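Local coordinates for protein serpin (Taeniopygia guttata, PDB 5HGC) that binds cortisol and, as a serpin family member, may inhibit serine proteases, at residues Ala321-Asp326 against Phe355-Phe360. Residues are numbered along the deposited sequence; the frame is centred on the assembly and turned at random.
With HCY ((11alpha,14beta)-11,17,21-trihydroxypregn-4-ene-3,20-dione), chain B.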
loop_
_atom_site.group_PDB
_atom_site.type_symbol
_atom_site.label_atom_id
_atom_site.label_comp_id
_atom_site.label_asym_id
_atom_site.label_seq_id
_atom_site.Cartn_x
_atom_site.Cartn_y
_atom_site.Cartn_z
ATOM N N ALA A 321 -3.575 -1.462 -6.084
ATOM C CA ALA A 321 -2.342 -2.137 -5.651
ATOM C C ALA A 321 -2.426 -3.595 -6.030
ATOM O O ALA A 321 -3.470 -4.208 -5.956
ATOM C CB ALA A 321 -2.094 -1.994 -4.161
ATOM N N SER A 322 -1.302 -4.164 -6.405
ATOM C CA SER A 322 -1.298 -5.495 -6.889
ATOM C C SER A 322 -0.024 -6.227 -6.445
ATOM O O SER A 322 1.096 -5.676 -6.454
ATOM C CB SER A 322 -1.434 -5.406 -8.388
ATOM O OG SER A 322 -1.628 -6.662 -8.899
ATOM N N LEU A 323 -0.185 -7.482 -6.079
ATOM C CA LEU A 323 0.897 -8.234 -5.438
ATOM C C LEU A 323 0.851 -9.668 -5.873
ATOM O O LEU A 323 -0.202 -10.292 -5.866
ATOM C CB LEU A 323 0.734 -8.159 -3.909
ATOM C CG LEU A 323 1.595 -9.104 -3.038
ATOM C CD1 LEU A 323 3.069 -8.651 -3.012
ATOM C CD2 LEU A 323 1.030 -9.276 -1.614
ATOM N N ASP A 324 1.976 -10.212 -6.241
ATOM C CA ASP A 324 2.047 -11.654 -6.331
ATOM C C ASP A 324 2.948 -12.220 -5.230
ATOM O O ASP A 324 4.025 -11.617 -4.866
ATOM C CB ASP A 324 2.607 -12.102 -7.684
ATOM C CG ASP A 324 1.694 -11.775 -8.821
ATOM O OD1 ASP A 324 0.466 -11.937 -8.664
ATOM O OD2 ASP A 324 2.215 -11.338 -9.870
ATOM N N VAL A 325 2.519 -13.388 -4.732
ATOM C CA VAL A 325 3.277 -14.167 -3.760
ATOM C C VAL A 325 3.442 -15.577 -4.267
ATOM O O VAL A 325 2.440 -16.290 -4.571
ATOM C CB VAL A 325 2.523 -14.213 -2.418
ATOM C CG1 VAL A 325 3.254 -15.106 -1.394
ATOM C CG2 VAL A 325 2.326 -12.793 -1.899
ATOM N N ASP A 326 4.698 -16.001 -4.334
ATOM C CA ASP A 326 4.980 -17.377 -4.650
ATOM C C ASP A 326 6.290 -17.878 -3.991
ATOM O O ASP A 326 6.823 -17.183 -3.116
ATOM C CB ASP A 326 4.862 -17.611 -6.178
ATOM C CG ASP A 326 6.079 -17.115 -6.994
ATOM O OD1 ASP A 326 7.163 -16.749 -6.461
ATOM O OD2 ASP A 326 5.919 -17.111 -8.233
ATOM N N PHE A 355 -5.981 -13.838 7.325
ATOM C CA PHE A 355 -4.770 -13.235 7.905
ATOM C C PHE A 355 -4.450 -11.876 7.288
ATOM O O PHE A 355 -4.915 -11.575 6.199
ATOM C CB PHE A 355 -3.602 -14.177 7.667
ATOM C CG PHE A 355 -3.280 -14.401 6.208
ATOM C CD1 PHE A 355 -3.964 -15.381 5.461
ATOM C CD2 PHE A 355 -2.233 -13.653 5.582
ATOM C CE1 PHE A 355 -3.675 -15.584 4.125
ATOM C CE2 PHE A 355 -1.899 -13.909 4.257
ATOM C CZ PHE A 355 -2.624 -14.866 3.527
ATOM N N LEU A 356 -3.643 -11.081 7.969
ATOM C CA LEU A 356 -3.095 -9.880 7.413
ATOM C C LEU A 356 -1.724 -10.137 6.832
ATOM O O LEU A 356 -0.949 -10.978 7.360
ATOM C CB LEU A 356 -2.970 -8.806 8.475
ATOM C CG LEU A 356 -4.213 -8.511 9.309
ATOM C CD1 LEU A 356 -3.960 -7.265 10.139
ATOM C CD2 LEU A 356 -5.427 -8.318 8.425
ATOM N N MET A 357 -1.430 -9.429 5.726
ATOM C CA MET A 357 -0.064 -9.339 5.221
ATOM C C MET A 357 0.379 -7.844 5.143
ATOM O O MET A 357 -0.265 -7.009 4.440
ATOM C CB MET A 357 0.065 -10.050 3.905
ATOM C CG MET A 357 1.481 -9.958 3.398
ATOM S SD MET A 357 1.604 -11.081 2.005
ATOM C CE MET A 357 3.367 -11.247 1.679
ATOM N N LEU A 358 1.427 -7.489 5.899
ATOM C CA LEU A 358 1.860 -6.092 5.953
ATOM C C LEU A 358 3.292 -6.027 5.433
ATOM O O LEU A 358 4.189 -6.716 5.954
ATOM C CB LEU A 358 1.757 -5.500 7.356
ATOM C CG LEU A 358 0.526 -5.914 8.172
ATOM C CD1 LEU A 358 0.675 -5.415 9.594
ATOM C CD2 LEU A 358 -0.763 -5.397 7.549
ATOM N N ILE A 359 3.508 -5.241 4.376
ATOM C CA ILE A 359 4.818 -5.226 3.742
ATOM C C ILE A 359 5.416 -3.890 3.991
ATOM O O ILE A 359 4.774 -2.888 3.724
ATOM C CB ILE A 359 4.725 -5.540 2.266
ATOM C CG1 ILE A 359 4.044 -6.921 2.096
ATOM C CG2 ILE A 359 6.097 -5.470 1.642
ATOM C CD1 ILE A 359 3.609 -7.312 0.682
ATOM N N PHE A 360 6.626 -3.885 4.534
ATOM C CA PHE A 360 7.345 -2.644 4.859
ATOM C C PHE A 360 8.714 -2.565 4.152
ATOM O O PHE A 360 9.321 -3.626 3.756
ATOM C CB PHE A 360 7.619 -2.503 6.356
ATOM C CG PHE A 360 6.402 -2.652 7.237
ATOM C CD1 PHE A 360 6.012 -3.931 7.718
ATOM C CD2 PHE A 360 5.649 -1.526 7.611
ATOM C CE1 PHE A 360 4.902 -4.083 8.535
ATOM C CE2 PHE A 360 4.542 -1.687 8.430
ATOM C CZ PHE A 360 4.172 -2.964 8.899
HETATM C C1 HCY B . 8.004 2.109 14.587
HETATM C C2 HCY B . 7.269 3.315 15.165
HETATM C C3 HCY B . 6.793 4.260 14.085
HETATM C C4 HCY B . 6.759 3.831 12.666
HETATM C C5 HCY B . 6.819 2.528 12.366
HETATM C C6 HCY B . 6.322 2.063 11.014
HETATM C C7 HCY B . 7.353 1.109 10.370
HETATM C C8 HCY B . 7.968 0.054 11.297
HETATM C C9 HCY B . 8.477 0.722 12.594
HETATM C C10 HCY B . 7.368 1.495 13.342
HETATM C C12 HCY B . 10.431 -1.052 12.728
HETATM C C11 HCY B . 9.392 -0.192 13.482
HETATM C C13 HCY B . 9.819 -1.722 11.461
HETATM C C14 HCY B . 9.135 -0.636 10.628
HETATM C C15 HCY B . 9.009 -1.229 9.245
HETATM C C16 HCY B . 10.234 -2.117 9.069
HETATM C C17 HCY B . 10.885 -2.256 10.469
HETATM C C18 HCY B . 8.844 -2.890 11.790
HETATM C C19 HCY B . 6.151 0.644 13.769
HETATM C C20 HCY B . 11.405 -3.655 10.744
HETATM C C21 HCY B . 12.649 -3.861 11.583
HETATM O O1 HCY B . 6.376 5.354 14.405
HETATM O O2 HCY B . 8.465 -1.063 14.138
HETATM O O3 HCY B . 12.084 -1.450 10.518
HETATM O O4 HCY B . 10.830 -4.635 10.298
HETATM O O5 HCY B . 12.338 -5.020 12.355
#
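L323 and V325 meet M357 and I359 where sheets A and B of the serpin fold face each other, a worked example of how nearly orthogonal strands pack through side chains alone. The short strand segments run at 102° to one another with their axes 11.5 Å apart, and no hydrogen bond passes between them; the contact is made by apolar groups.

L323 and M357 each touch two residues across the interface. A chi1 of 168°, which sets CG of L323 opposite the backbone N, sends both methyls into the space between the two sheets: CD1 lies 4.0 Å from I359 CD1, and CD2 touches that same methyl while also resting 4.1 Å from M357 SD. L323 and I359 thus meet tip to tip, whereas the thioether comes in aslant. M357 is fully extended, all three torsions near 180°, which carries its terminal methyl to V325, CE ending 4.0 Å from V325 CG2 as the two side chains run by each other in opposite directions.

Strand 316-325 is flanked by strands 167-176 and 265-283, and on its other face the D324 carboxylate is hydrogen-bonded to Y174 OH and S277 OG. Y229, from a loop, also touches M357 and I359 of strand 355-361. That strand's opposite face leads to the cortisol pocket, where the ring of F360 meets F236 and steroid atom C15 sits obliquely to the F360 ring, 3.4 Å from F360 CB.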